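Local coordinates for protein alpha-glucosidase ([Eubacterium] rectale, PDB 6PNR) that probably hydrolyses alpha-linked sulfoquinovosides as a family 31 glycoside hydrolase (sulfoquinovosidase), and is captured here with an aza-sugar sulfonate inhibitor in its pocket, at residues A79-D84 with C88-E93; F10-F13 with R18-E21; L242-Q247 with F532-D537; V437-A442 with T517-T522. All coordinates share one frame; numbering follows the deposited sequence.

In the fold
The four contacts fall into two groups, one in the N-terminal beta region and one in the TIM barrel. Contacts 1 and 2 are hairpins of the N-terminal beta region, with centres about 13 Å apart. They pack together, with Phe10 CZ 3.4 Å from Ile81 CD1 and Leu12 CD1 3.9 Å from Cys88 SG. Contacts 3 and 4 belong to the TIM barrel, contact 4 nested within the chain loop that contact 3 closes. Ile243 N lies 2.8 Å from Met520 O, where strand 521-522 meets strand 242-245. Contact 4 brings Arg441 to the bound inhibitor, whereas the Val246 side chain of contact 3 stays about 12 Å from it. Contact 1 is centred about 38 Å from contact 4.

Contact 1: A79-D84 with C88-E93; sequences AKIKCD and CTIDFE
The antiparallel beta hairpin of strands 77-83 and 87-94 is tied near its turn by the disulfide Cys83-Cys88, SG to SG 2.0 Å with a chi3 of 119°. The cysteines form a non-hydrogen-bonded pair, and each SG sits beside its own backbone N, which brings the two sulfurs together on the face shared with Ile81 and Ile90. From there the ladder runs through two hydrogen-bonded pairs. Lys82 N donates to Thr89 O (3.0 Å) and Thr89 N to Lys82 O (2.9 Å); Lys80 N reaches Asp91 O at 2.8 Å, and Asp91 N returns a bond to Lys80 O. Ile81 and Ile90 lie side by side, CG1 of the first 3.9 Å from CG2 of the second. That same methyl, Ile90 CG2, touches Ala79 CB, which also meets CE1 of Phe92. On the other face the Lys82 and Asp91 side chains cross at about a right angle in a long salt bridge, NZ to OD2 3.9 Å, while Asp91 OD1 is hydrogen-bonded to Gln208. Strand 68-73 flanks the hairpin beyond Ala79 and Ile81, strand 208-213 beyond Cys88 and Ile90, and strands 2-5 and 10-14 pack against the disulfide face.

Contact 2: F10-F13 with R18-E21; sequences FQLF and RILE
Leu12 faces both Ile19 and Leu20 across a classic beta bulge in the hairpin of strands 10-14 and 17-22. Its carbonyl oxygen takes two backbone bonds, from Ile19 N at 2.8 Å and from Leu20 N at 3.2 Å, while Leu12 N donates to Leu20 O. On the face carrying Leu12 and Leu20, Leu12 runs alongside Leu20, CB to CB 3.7 Å, and alongside Ile19, its CD2 meeting Ile19 CD1. Leu20 CD1 also touches the edge of the Phe10 ring at CE2. On the other face Arg18 crosses Phe13 in a CH-pi contact, its CG 4.2 Å from the ring centroid and 20° off the normal. The Arg18 chain then turns at chi3 (55°), and its guanidinium stands perpendicular to the Phe13 ring but nearly parallel to the Gln11 amide. Arg18 NE is held in a salt bridge to Glu21 OE1 at 3.2 Å, and the second carboxylate oxygen of Glu21 is hydrogen-bonded to Ser23. Farther out, strand 2-5 pairs with strand 10-14, and Ile211 of strand 208-213 packs against the leucines and Ile19. Gln11 shares the face of Arg18 and Phe13, with OE1 3.2 Å from Arg18 CD and NE2 in the plane of the Phe13 ring at its edge.

Contact 3: L242-Q247 with F532-D537; sequences LIIGVQ and FQYYDD
The hydroxyl of Tyr535 is gripped by two groups, the carboxylate of Glu524 and the guanidinium of Arg252, and these hydrogen bonds hold its ring beside Val246, whose CG1 lies 4.4 Å from Tyr535 CE2. Tyr534 OH presses against the CB branch of Ile244, 3.3 Å from CG2, with CD1 also close at 3.8 Å, and the two side chains cross at about a right angle. Set between the backbone N and the carbonyl carbon (chi1 76°), the Tyr534 ring is directed toward the strand; its hydroxyl is hydrogen-bonded to Thr260 of helix 250-262, so the buried oxygen has a polar partner although its strand neighbours are aliphatic. The two tyrosines also pack on each other, Tyr535 CD2 lying 3.8 Å above the Tyr534 ring plane toward its rim. Their 3-10 turn, 534-536, is held by Asp536 N donating to Gln533 O at 2.8 Å and by Gln533 N donating to Asp536 OD2 at 3.0 Å, the latter meeting the carboxylate from above its plane. Asp537 then serves as N-cap of helix 538-568. The contact thus packs the loop leading into that helix against the outward side of a TIM-barrel strand, alongside helix 250-262.

Contact 4: V437-A442 with T517-T522; sequences VYFMRA and TPFMRT. With 9VH ([(3~{S},4~{R},5~{R})-4,5-bis(oxidanyl)piperidin-3-yl]methanesulfonic acid), chain C.
The backbones of 437-442 and 517-522 keep well apart, 10.3 Å between the CA atoms of Phe439 and Phe519, so the contact is made by side chains alone. The Arg521 guanidinium lies nearly parallel to the Phe439 ring, the planes 5° apart, with the ring's rim at CE2 over one guanidinium face, 3.4 Å from Arg521 NE. The Arg521 CD methylene adds to this at 3.6 Å from Phe439 CZ. With CG anti to N (chi1 -178°) the arginine stretches toward Phe439 before bending at chi3. Its buried charge is paired with Asp490 through NH2, and NE is hydrogen-bonded to His488; together these fix the guanidinium's rotation, while Trp455 and Trp271 make cation-pi contacts with it. Next to it Phe519 crosses Phe439, the ring planes inclined at 52° and CE2 of Phe519 4.1 Å from CE1 of Phe439; Val437 CG1 touches Phe519 CE1 at 4.4 Å. Farther along 437-442, Arg441 belongs to the inhibitor pocket, its NH1 3.3 Å from N1 of the piperidine ring. A salt bridge from Arg441 NE to Glu393 and a cation-pi contact with Phe391 help to position it. Strand 437-439 pairs with strand 386-389, strand 521-522 adjoins strand 242-245, and Phe439, Phe519 and Arg521 meet in the barrel interior, with Met388 touching both Phe439 and Arg521.

Contact 1: A79-D84 with C88-E93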
loop_
_atom_site.group_PDB
_atom_site.type_symbol
_atom_site.label_atom_id
_atom_site.label_comp_id
_atom_site.label_asym_id
_atom_site.label_seq_id
_atom_site.Cartn_x
_atom_site.Cartn_y
_atom_site.Cartn_z
ATOM N N ALA A 79 13.142 -32.002 -13.572
ATOM C CA ALA A 79 13.793 -30.981 -14.386
ATOM C C ALA A 79 14.806 -31.635 -15.311
ATOM O O ALA A 79 15.702 -32.347 -14.844
ATOM C CB ALA A 79 14.480 -29.930 -13.516
ATOM N N LYS A 80 14.666 -31.379 -16.615
ATOM C CA LYS A 80 15.569 -31.873 -17.649
ATOM C C LYS A 80 16.442 -30.721 -18.133
ATOM O O LYS A 80 15.937 -29.764 -18.731
ATOM C CB LYS A 80 14.795 -32.462 -18.827
ATOM C CG LYS A 80 14.360 -33.915 -18.696
ATOM C CD LYS A 80 14.229 -34.543 -20.094
ATOM C CE LYS A 80 12.989 -35.438 -20.232
ATOM N NZ LYS A 80 13.032 -36.658 -19.372
ATOM N N ILE A 81 17.743 -30.823 -17.889
ATOM C CA ILE A 81 18.700 -29.759 -18.159
ATOM C C ILE A 81 19.575 -30.177 -19.334
ATOM O O ILE A 81 20.192 -31.247 -19.306
ATOM C CB ILE A 81 19.549 -29.469 -16.913
ATOM C CG1 ILE A 81 18.618 -29.209 -15.724
ATOM C CG2 ILE A 81 20.519 -28.316 -17.165
ATOM C CD1 ILE A 81 19.316 -29.099 -14.409
ATOM N N LYS A 82 19.630 -29.336 -20.366
ATOM C CA LYS A 82 20.420 -29.604 -21.564
ATOM C C LYS A 82 21.240 -28.371 -21.906
ATOM O O LYS A 82 20.679 -27.282 -22.056
ATOM C CB LYS A 82 19.510 -29.987 -22.732
ATOM C CG LYS A 82 18.924 -31.373 -22.582
ATOM C CD LYS A 82 17.412 -31.406 -22.728
ATOM C CE LYS A 82 16.978 -31.627 -24.167
ATOM N NZ LYS A 82 15.500 -31.829 -24.262
ATOM N N CYS A 83 22.556 -28.530 -22.042
ATOM C CA CYS A 83 23.434 -27.375 -22.187
ATOM C C CYS A 83 24.305 -27.474 -23.433
ATOM O O CYS A 83 24.522 -28.550 -23.992
ATOM C CB CYS A 83 24.319 -27.188 -20.955
ATOM S SG CYS A 83 23.427 -26.497 -19.536
ATOM N N ASP A 84 24.775 -26.299 -23.862
ATOM C CA ASP A 84 25.737 -26.107 -24.944
ATOM C C ASP A 84 26.852 -25.199 -24.447
ATOM O O ASP A 84 26.942 -24.912 -23.246
ATOM C CB ASP A 84 25.084 -25.475 -26.180
ATOM C CG ASP A 84 24.044 -26.375 -26.821
ATOM O OD1 ASP A 84 24.071 -27.598 -26.549
ATOM O OD2 ASP A 84 23.202 -25.860 -27.602
ATOM N N CYS A 88 21.549 -23.102 -22.259
ATOM C CA CYS A 88 21.036 -24.126 -21.358
ATOM C C CYS A 88 19.527 -23.992 -21.264
ATOM O O CYS A 88 19.008 -22.886 -21.069
ATOM C CB CYS A 88 21.647 -24.025 -19.959
ATOM S SG CYS A 88 23.398 -24.477 -19.844
ATOM N N THR A 89 18.826 -25.107 -21.407
ATOM C CA THR A 89 17.389 -25.145 -21.201
ATOM C C THR A 89 17.083 -26.089 -20.045
ATOM O O THR A 89 17.722 -27.135 -19.895
ATOM C CB THR A 89 16.638 -25.582 -22.465
ATOM O OG1 THR A 89 17.045 -26.902 -22.845
ATOM C CG2 THR A 89 16.917 -24.608 -23.617
ATOM N N ILE A 90 16.127 -25.695 -19.215
ATOM C CA ILE A 90 15.622 -26.528 -18.136
ATOM C C ILE A 90 14.137 -26.723 -18.391
ATOM O O ILE A 90 13.360 -25.769 -18.289
ATOM C CB ILE A 90 15.860 -25.897 -16.760
ATOM C CG1 ILE A 90 17.298 -25.397 -16.654
ATOM C CG2 ILE A 90 15.528 -26.894 -15.659
ATOM C CD1 ILE A 90 17.606 -24.726 -15.342
ATOM N N ASP A 91 13.740 -27.945 -18.734
ATOM C CA ASP A 91 12.342 -28.283 -18.944
ATOM C C ASP A 91 11.795 -28.892 -17.661
ATOM O O ASP A 91 12.436 -29.766 -17.068
ATOM C CB ASP A 91 12.191 -29.255 -20.119
ATOM C CG ASP A 91 12.734 -28.684 -21.426
ATOM O OD1 ASP A 91 12.199 -27.662 -21.906
ATOM O OD2 ASP A 91 13.709 -29.252 -21.973
ATOM N N PHE A 92 10.630 -28.414 -17.221
ATOM C CA PHE A 92 10.028 -28.818 -15.955
ATOM C C PHE A 92 8.790 -29.657 -16.211
ATOM O O PHE A 92 7.889 -29.237 -16.945
ATOM C CB PHE A 92 9.641 -27.606 -15.100
ATOM C CG PHE A 92 10.810 -26.794 -14.639
ATOM C CD1 PHE A 92 11.598 -27.227 -13.586
ATOM C CD2 PHE A 92 11.126 -25.600 -15.261
ATOM C CE1 PHE A 92 12.676 -26.485 -13.168
ATOM C CE2 PHE A 92 12.203 -24.854 -14.846
ATOM C CZ PHE A 92 12.980 -25.294 -13.797
ATOM N N GLU A 93 8.743 -30.833 -15.595
ATOM C CA GLU A 93 7.551 -31.667 -15.590
ATOM C C GLU A 93 6.932 -31.640 -14.198
ATOM O O GLU A 93 7.620 -31.895 -13.203
ATOM C CB GLU A 93 7.884 -33.101 -16.003
ATOM C CG GLU A 93 6.661 -33.990 -16.137
ATOM C CD GLU A 93 7.011 -35.399 -16.584
ATOM O OE1 GLU A 93 8.201 -35.659 -16.876
ATOM O OE2 GLU A 93 6.088 -36.242 -16.641
HETATM O O HOH W 1 16.047 -28.858 -21.549
#

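Contact 2: F10-F13 with R18-E21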
loop_
_atom_site.group_PDB
_atom_site.type_symbol
_atom_site.label_atom_id
_atom_site.label_comp_id
_atom_site.label_asym_id
_atom_site.label_seq_id
_atom_site.Cartn_x
_atom_site.Cartn_y
_atom_site.Cartn_z
ATOM N N PHE A 10 23.513 -29.798 -7.523
ATOM C CA PHE A 10 23.581 -29.395 -8.917
ATOM C C PHE A 10 24.138 -27.980 -8.991
ATOM O O PHE A 10 23.845 -27.145 -8.129
ATOM C CB PHE A 10 22.197 -29.469 -9.578
ATOM C CG PHE A 10 22.099 -28.698 -10.858
ATOM C CD1 PHE A 10 22.592 -29.222 -12.035
ATOM C CD2 PHE A 10 21.512 -27.443 -10.883
ATOM C CE1 PHE A 10 22.510 -28.509 -13.218
ATOM C CE2 PHE A 10 21.429 -26.726 -12.059
ATOM C CZ PHE A 10 21.929 -27.262 -13.230
ATOM N N GLN A 11 24.950 -27.714 -10.013
ATOM C CA GLN A 11 25.554 -26.401 -10.185
ATOM C C GLN A 11 25.671 -26.079 -11.666
ATOM O O GLN A 11 25.912 -26.967 -12.492
ATOM C CB GLN A 11 26.944 -26.316 -9.541
ATOM C CG GLN A 11 26.956 -26.304 -8.022
ATOM C CD GLN A 11 28.365 -26.198 -7.461
ATOM O OE1 GLN A 11 28.656 -25.321 -6.642
ATOM N NE2 GLN A 11 29.247 -27.093 -7.900
ATOM N N LEU A 12 25.523 -24.793 -11.991
ATOM C CA LEU A 12 25.711 -24.304 -13.350
ATOM C C LEU A 12 26.554 -23.040 -13.303
ATOM O O LEU A 12 26.251 -22.120 -12.536
ATOM C CB LEU A 12 24.369 -24.016 -14.037
ATOM C CG LEU A 12 24.464 -23.384 -15.431
ATOM C CD1 LEU A 12 25.189 -24.318 -16.390
ATOM C CD2 LEU A 12 23.082 -23.006 -15.978
ATOM N N PHE A 13 27.590 -22.990 -14.139
ATOM C CA PHE A 13 28.519 -21.870 -14.185
ATOM C C PHE A 13 28.440 -21.151 -15.527
ATOM O O PHE A 13 28.162 -21.758 -16.566
ATOM C CB PHE A 13 29.964 -22.339 -13.940
ATOM C CG PHE A 13 30.187 -22.911 -12.574
ATOM C CD1 PHE A 13 29.756 -24.194 -12.267
ATOM C CD2 PHE A 13 30.813 -22.161 -11.590
ATOM C CE1 PHE A 13 29.943 -24.725 -10.999
ATOM C CE2 PHE A 13 31.007 -22.684 -10.314
ATOM C CZ PHE A 13 30.569 -23.969 -10.021
ATOM N N ARG A 18 29.321 -18.988 -10.658
ATOM C CA ARG A 18 28.212 -19.908 -10.438
ATOM C C ARG A 18 26.897 -19.138 -10.534
ATOM O O ARG A 18 26.688 -18.172 -9.793
ATOM C CB ARG A 18 28.354 -20.580 -9.073
ATOM C CG ARG A 18 27.423 -21.761 -8.842
ATOM C CD ARG A 18 27.610 -22.381 -7.459
ATOM N NE ARG A 18 27.470 -21.400 -6.382
ATOM C CZ ARG A 18 28.490 -20.902 -5.689
ATOM N NH1 ARG A 18 29.727 -21.301 -5.955
ATOM N NH2 ARG A 18 28.274 -20.009 -4.728
ATOM N N ILE A 19 26.013 -19.548 -11.442
ATOM C CA ILE A 19 24.716 -18.891 -11.571
ATOM C C ILE A 19 23.555 -19.745 -11.068
ATOM O O ILE A 19 22.493 -19.183 -10.751
ATOM C CB ILE A 19 24.445 -18.430 -13.019
ATOM C CG1 ILE A 19 24.320 -19.618 -13.958
ATOM C CG2 ILE A 19 25.523 -17.471 -13.504
ATOM C CD1 ILE A 19 23.729 -19.235 -15.304
ATOM N N LEU A 20 23.703 -21.063 -10.984
ATOM C CA LEU A 20 22.660 -21.923 -10.441
ATOM C C LEU A 20 23.257 -22.857 -9.404
ATOM O O LEU A 20 24.380 -23.344 -9.567
ATOM C CB LEU A 20 21.969 -22.768 -11.525
ATOM C CG LEU A 20 21.073 -22.067 -12.546
ATOM C CD1 LEU A 20 20.337 -23.092 -13.389
ATOM C CD2 LEU A 20 20.072 -21.132 -11.853
ATOM N N GLU A 21 22.495 -23.120 -8.348
ATOM C CA GLU A 21 22.910 -24.095 -7.351
ATOM C C GLU A 21 21.682 -24.713 -6.710
ATOM O O GLU A 21 20.705 -24.014 -6.426
ATOM C CB GLU A 21 23.797 -23.465 -6.273
ATOM C CG GLU A 21 24.242 -24.455 -5.201
ATOM C CD GLU A 21 25.049 -23.804 -4.096
ATOM O OE1 GLU A 21 25.424 -22.618 -4.243
ATOM O OE2 GLU A 21 25.304 -24.479 -3.075
#

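Contact 3: L242-Q247 with F532-D537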
loop_
_atom_site.group_PDB
_atom_site.type_symbol
_atom_site.label_atom_id
_atom_site.label_comp_id
_atom_site.label_asym_id
_atom_site.label_seq_id
_atom_site.Cartn_x
_atom_site.Cartn_y
_atom_site.Cartn_z
ATOM N N LEU A 242 7.867 14.905 -39.651
ATOM C CA LEU A 242 7.048 14.713 -38.462
ATOM C C LEU A 242 5.765 13.960 -38.796
ATOM O O LEU A 242 5.194 14.126 -39.878
ATOM C CB LEU A 242 6.709 16.079 -37.855
ATOM C CG LEU A 242 5.976 16.195 -36.524
ATOM C CD1 LEU A 242 6.819 15.606 -35.412
ATOM C CD2 LEU A 242 5.670 17.699 -36.242
ATOM N N ILE A 243 5.321 13.127 -37.859
ATOM C CA ILE A 243 3.987 12.535 -37.875
ATOM C C ILE A 243 3.130 13.394 -36.955
ATOM O O ILE A 243 3.315 13.362 -35.734
ATOM C CB ILE A 243 3.998 11.076 -37.396
ATOM C CG1 ILE A 243 5.008 10.228 -38.191
ATOM C CG2 ILE A 243 2.586 10.478 -37.463
ATOM C CD1 ILE A 243 4.643 10.030 -39.623
ATOM N N ILE A 244 2.197 14.174 -37.508
ATOM C CA ILE A 244 1.425 15.109 -36.689
ATOM C C ILE A 244 0.124 14.458 -36.222
ATOM O O ILE A 244 -0.641 13.903 -37.022
ATOM C CB ILE A 244 1.158 16.428 -37.440
ATOM C CG1 ILE A 244 0.471 16.199 -38.778
ATOM C CG2 ILE A 244 2.468 17.179 -37.652
ATOM C CD1 ILE A 244 -0.201 17.454 -39.324
ATOM N N GLY A 245 -0.110 14.505 -34.914
ATOM C CA GLY A 245 -1.316 13.944 -34.344
ATOM C C GLY A 245 -2.351 15.036 -34.185
ATOM O O GLY A 245 -2.209 15.898 -33.316
ATOM N N VAL A 246 -3.366 15.033 -35.043
ATOM C CA VAL A 246 -4.416 16.045 -35.047
ATOM C C VAL A 246 -5.754 15.324 -35.131
ATOM O O VAL A 246 -5.823 14.125 -35.405
ATOM C CB VAL A 246 -4.271 17.055 -36.207
ATOM C CG1 VAL A 246 -2.918 17.751 -36.149
ATOM C CG2 VAL A 246 -4.476 16.355 -37.558
ATOM N N GLN A 247 -6.825 16.071 -34.885
ATOM C CA GLN A 247 -8.160 15.497 -34.819
ATOM C C GLN A 247 -9.163 16.554 -35.235
ATOM O O GLN A 247 -8.828 17.731 -35.386
ATOM C CB GLN A 247 -8.524 15.009 -33.408
ATOM C CG GLN A 247 -7.702 13.850 -32.856
ATOM C CD GLN A 247 -8.088 13.525 -31.420
ATOM O OE1 GLN A 247 -8.580 12.438 -31.135
ATOM N NE2 GLN A 247 -7.886 14.477 -30.515
ATOM N N PHE A 532 -1.507 22.670 -24.099
ATOM C CA PHE A 532 -0.699 23.248 -25.164
ATOM C C PHE A 532 -0.623 22.298 -26.350
ATOM O O PHE A 532 -0.400 21.096 -26.181
ATOM C CB PHE A 532 0.710 23.547 -24.655
ATOM C CG PHE A 532 1.629 24.094 -25.708
ATOM C CD1 PHE A 532 1.643 25.445 -25.990
ATOM C CD2 PHE A 532 2.474 23.259 -26.413
ATOM C CE1 PHE A 532 2.490 25.960 -26.942
ATOM C CE2 PHE A 532 3.332 23.758 -27.391
ATOM C CZ PHE A 532 3.341 25.116 -27.656
ATOM N N GLN A 533 -0.830 22.840 -27.549
ATOM C CA GLN A 533 -0.553 22.148 -28.807
ATOM C C GLN A 533 0.461 22.957 -29.598
ATOM O O GLN A 533 0.425 24.187 -29.571
ATOM C CB GLN A 533 -1.827 21.970 -29.646
ATOM C CG GLN A 533 -3.026 21.457 -28.863
ATOM C CD GLN A 533 -2.814 20.040 -28.342
ATOM O OE1 GLN A 533 -1.899 19.326 -28.785
ATOM N NE2 GLN A 533 -3.651 19.628 -27.393
ATOM N N TYR A 534 1.369 22.269 -30.304
ATOM C CA TYR A 534 2.411 22.972 -31.040
ATOM C C TYR A 534 1.843 24.029 -31.976
ATOM O O TYR A 534 2.472 25.077 -32.181
ATOM C CB TYR A 534 3.272 21.981 -31.842
ATOM C CG TYR A 534 2.631 21.427 -33.115
ATOM C CD1 TYR A 534 2.714 22.115 -34.319
ATOM C CD2 TYR A 534 1.967 20.200 -33.108
ATOM C CE1 TYR A 534 2.128 21.616 -35.485
ATOM C CE2 TYR A 534 1.385 19.689 -34.258
ATOM C CZ TYR A 534 1.482 20.404 -35.452
ATOM O OH TYR A 534 0.910 19.922 -36.595
ATOM N N TYR A 535 0.672 23.776 -32.559
ATOM C CA TYR A 535 0.074 24.711 -33.503
ATOM C C TYR A 535 -0.605 25.895 -32.821
ATOM O O TYR A 535 -1.201 26.726 -33.513
ATOM C CB TYR A 535 -0.919 23.983 -34.409
ATOM C CG TYR A 535 -1.922 23.078 -33.712
ATOM C CD1 TYR A 535 -3.038 23.603 -33.070
ATOM C CD2 TYR A 535 -1.777 21.698 -33.743
ATOM C CE1 TYR A 535 -3.965 22.779 -32.441
ATOM C CE2 TYR A 535 -2.693 20.864 -33.115
ATOM C CZ TYR A 535 -3.789 21.400 -32.486
ATOM O OH TYR A 535 -4.698 20.563 -31.875
ATOM N N ASP A 536 -0.526 25.989 -31.492
ATOM C CA ASP A 536 -1.043 27.136 -30.758
ATOM C C ASP A 536 -0.114 28.337 -30.816
ATOM O O ASP A 536 -0.551 29.447 -30.510
ATOM C CB ASP A 536 -1.246 26.802 -29.275
ATOM C CG ASP A 536 -2.428 25.870 -29.011
ATOM O OD1 ASP A 536 -3.266 25.646 -29.912
ATOM O OD2 ASP A 536 -2.499 25.354 -27.872
ATOM N N ASP A 537 1.160 28.146 -31.162
ATOM C CA ASP A 537 2.187 29.135 -30.859
ATOM C C ASP A 537 3.138 29.256 -32.040
ATOM O O ASP A 537 3.763 28.261 -32.416
ATOM C CB ASP A 537 2.960 28.723 -29.603
ATOM C CG ASP A 537 3.976 29.767 -29.168
ATOM O OD1 ASP A 537 3.546 30.859 -28.726
ATOM O OD2 ASP A 537 5.193 29.487 -29.234
#

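Contact 4: V437-A442 with T517-T522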
loop_
_atom_site.group_PDB
_atom_site.type_symbol
_atom_site.label_atom_id
_atom_site.label_comp_id
_atom_site.label_asym_id
_atom_site.label_seq_id
_atom_site.Cartn_x
_atom_site.Cartn_y
_atom_site.Cartn_z
ATOM N N VAL A 437 3.621 0.706 -41.088
ATOM C CA VAL A 437 4.112 0.491 -39.733
ATOM C C VAL A 437 2.991 0.751 -38.739
ATOM O O VAL A 437 2.273 1.750 -38.850
ATOM C CB VAL A 437 5.346 1.371 -39.430
ATOM C CG1 VAL A 437 5.061 2.848 -39.697
ATOM C CG2 VAL A 437 5.830 1.136 -37.997
ATOM N N TYR A 438 2.828 -0.159 -37.779
ATOM C CA TYR A 438 1.925 0.070 -36.662
ATOM C C TYR A 438 2.761 0.171 -35.395
ATOM O O TYR A 438 3.879 -0.348 -35.325
ATOM C CB TYR A 438 0.853 -1.034 -36.532
ATOM C CG TYR A 438 1.435 -2.430 -36.560
ATOM C CD1 TYR A 438 1.668 -3.079 -37.764
ATOM C CD2 TYR A 438 1.774 -3.086 -35.382
ATOM C CE1 TYR A 438 2.229 -4.354 -37.799
ATOM C CE2 TYR A 438 2.347 -4.356 -35.401
ATOM C CZ TYR A 438 2.567 -4.985 -36.615
ATOM O OH TYR A 438 3.134 -6.241 -36.646
ATOM N N PHE A 439 2.250 0.876 -34.401
ATOM C CA PHE A 439 3.006 0.998 -33.162
ATOM C C PHE A 439 2.135 0.602 -31.985
ATOM O O PHE A 439 0.955 0.959 -31.926
ATOM C CB PHE A 439 3.606 2.415 -32.980
ATOM C CG PHE A 439 2.738 3.538 -33.502
ATOM C CD1 PHE A 439 2.709 3.851 -34.856
ATOM C CD2 PHE A 439 1.986 4.316 -32.620
ATOM C CE1 PHE A 439 1.927 4.899 -35.325
ATOM C CE2 PHE A 439 1.196 5.366 -33.084
ATOM C CZ PHE A 439 1.161 5.659 -34.418
ATOM N N MET A 440 2.722 -0.165 -31.067
ATOM C CA MET A 440 2.021 -0.725 -29.922
ATOM C C MET A 440 2.649 -0.240 -28.623
ATOM O O MET A 440 3.855 0.016 -28.549
ATOM C CB MET A 440 2.053 -2.255 -29.969
ATOM C CG MET A 440 1.679 -2.838 -31.334
ATOM S SD MET A 440 1.586 -4.629 -31.281
ATOM C CE MET A 440 0.222 -4.891 -30.146
ATOM N N ARG A 441 1.822 -0.113 -27.588
ATOM C CA ARG A 441 2.326 0.183 -26.255
ATOM C C ARG A 441 2.381 -1.049 -25.355
ATOM O O ARG A 441 3.200 -1.091 -24.438
ATOM C CB ARG A 441 1.457 1.259 -25.582
ATOM C CG ARG A 441 0.034 0.807 -25.276
ATOM C CD ARG A 441 -0.802 1.891 -24.561
ATOM N NE ARG A 441 -1.998 1.315 -23.949
ATOM C CZ ARG A 441 -2.930 2.015 -23.295
ATOM N NH1 ARG A 441 -2.812 3.330 -23.152
ATOM N NH2 ARG A 441 -3.974 1.391 -22.767
ATOM N N ALA A 442 1.537 -2.053 -25.588
ATOM C CA ALA A 442 1.568 -3.283 -24.813
ATOM C C ALA A 442 2.397 -4.350 -25.524
ATOM O O ALA A 442 2.600 -4.311 -26.741
ATOM C CB ALA A 442 0.156 -3.810 -24.561
ATOM N N THR A 517 15.426 9.845 -31.996
ATOM C CA THR A 517 14.769 8.545 -31.915
ATOM C C THR A 517 14.332 8.183 -33.331
ATOM O O THR A 517 14.392 9.043 -34.216
ATOM C CB THR A 517 13.567 8.572 -30.952
ATOM O OG1 THR A 517 12.491 9.315 -31.540
ATOM C CG2 THR A 517 13.941 9.187 -29.586
ATOM N N PRO A 518 13.885 6.946 -33.598
ATOM C CA PRO A 518 13.531 6.580 -34.985
ATOM C C PRO A 518 12.309 7.282 -35.575
ATOM O O PRO A 518 12.175 7.269 -36.807
ATOM C CB PRO A 518 13.284 5.066 -34.897
ATOM C CG PRO A 518 14.013 4.624 -33.680
ATOM C CD PRO A 518 13.904 5.769 -32.712
ATOM N N PHE A 519 11.427 7.896 -34.772
ATOM C CA PHE A 519 10.062 8.173 -35.231
ATOM C C PHE A 519 9.491 9.334 -34.417
ATOM O O PHE A 519 9.272 9.180 -33.212
ATOM C CB PHE A 519 9.234 6.898 -35.061
ATOM C CG PHE A 519 7.873 6.898 -35.725
ATOM C CD1 PHE A 519 7.728 6.593 -37.074
ATOM C CD2 PHE A 519 6.718 7.087 -34.961
ATOM C CE1 PHE A 519 6.464 6.538 -37.664
ATOM C CE2 PHE A 519 5.456 7.039 -35.543
ATOM C CZ PHE A 519 5.331 6.754 -36.898
ATOM N N MET A 520 9.263 10.487 -35.063
ATOM C CA MET A 520 8.768 11.704 -34.411
ATOM C C MET A 520 7.253 11.832 -34.589
ATOM O O MET A 520 6.776 12.039 -35.714
ATOM C CB MET A 520 9.441 12.956 -34.981
ATOM C CG MET A 520 10.898 13.141 -34.604
ATOM S SD MET A 520 11.527 14.770 -35.067
ATOM C CE MET A 520 10.891 15.812 -33.722
ATOM N N ARG A 521 6.503 11.763 -33.480
ATOM C CA ARG A 521 5.045 11.828 -33.529
ATOM C C ARG A 521 4.492 12.679 -32.387
ATOM O O ARG A 521 4.887 12.501 -31.230
ATOM C CB ARG A 521 4.437 10.414 -33.478
ATOM C CG ARG A 521 2.911 10.386 -33.572
ATOM C CD ARG A 521 2.377 8.941 -33.471
ATOM N NE ARG A 521 2.902 8.226 -32.298
ATOM C CZ ARG A 521 2.496 8.449 -31.052
ATOM N NH1 ARG A 521 1.570 9.373 -30.818
ATOM N NH2 ARG A 521 3.009 7.753 -30.037
ATOM N N THR A 522 3.574 13.602 -32.709
ATOM C CA THR A 522 2.917 14.418 -31.696
ATOM C C THR A 522 1.581 13.780 -31.315
ATOM O O THR A 522 1.136 12.789 -31.901
ATOM C CB THR A 522 2.707 15.869 -32.177
ATOM O OG1 THR A 522 1.715 15.904 -33.212
ATOM C CG2 THR A 522 4.005 16.491 -32.683
HETATM O O1 9VH C . -9.113 7.746 -25.778
HETATM S S1 9VH C . -8.994 6.473 -26.467
HETATM O O2 9VH C . -8.896 5.396 -25.513
HETATM O O3 9VH C . -10.033 6.311 -27.454
HETATM C C1 9VH C . -7.454 6.577 -27.337
HETATM C C2 9VH C . -6.216 6.665 -26.435
HETATM C C3 9VH C . -5.965 5.286 -25.843
HETATM N N1 9VH C . -4.677 5.059 -25.188
HETATM C C4 9VH C . -3.549 5.473 -26.022
HETATM C C5 9VH C . -3.708 6.929 -26.431
HETATM O O4 9VH C . -2.586 7.291 -27.233
HETATM C C6 9VH C . -4.991 7.113 -27.230
HETATM O O5 9VH C . -5.139 8.473 -27.628
#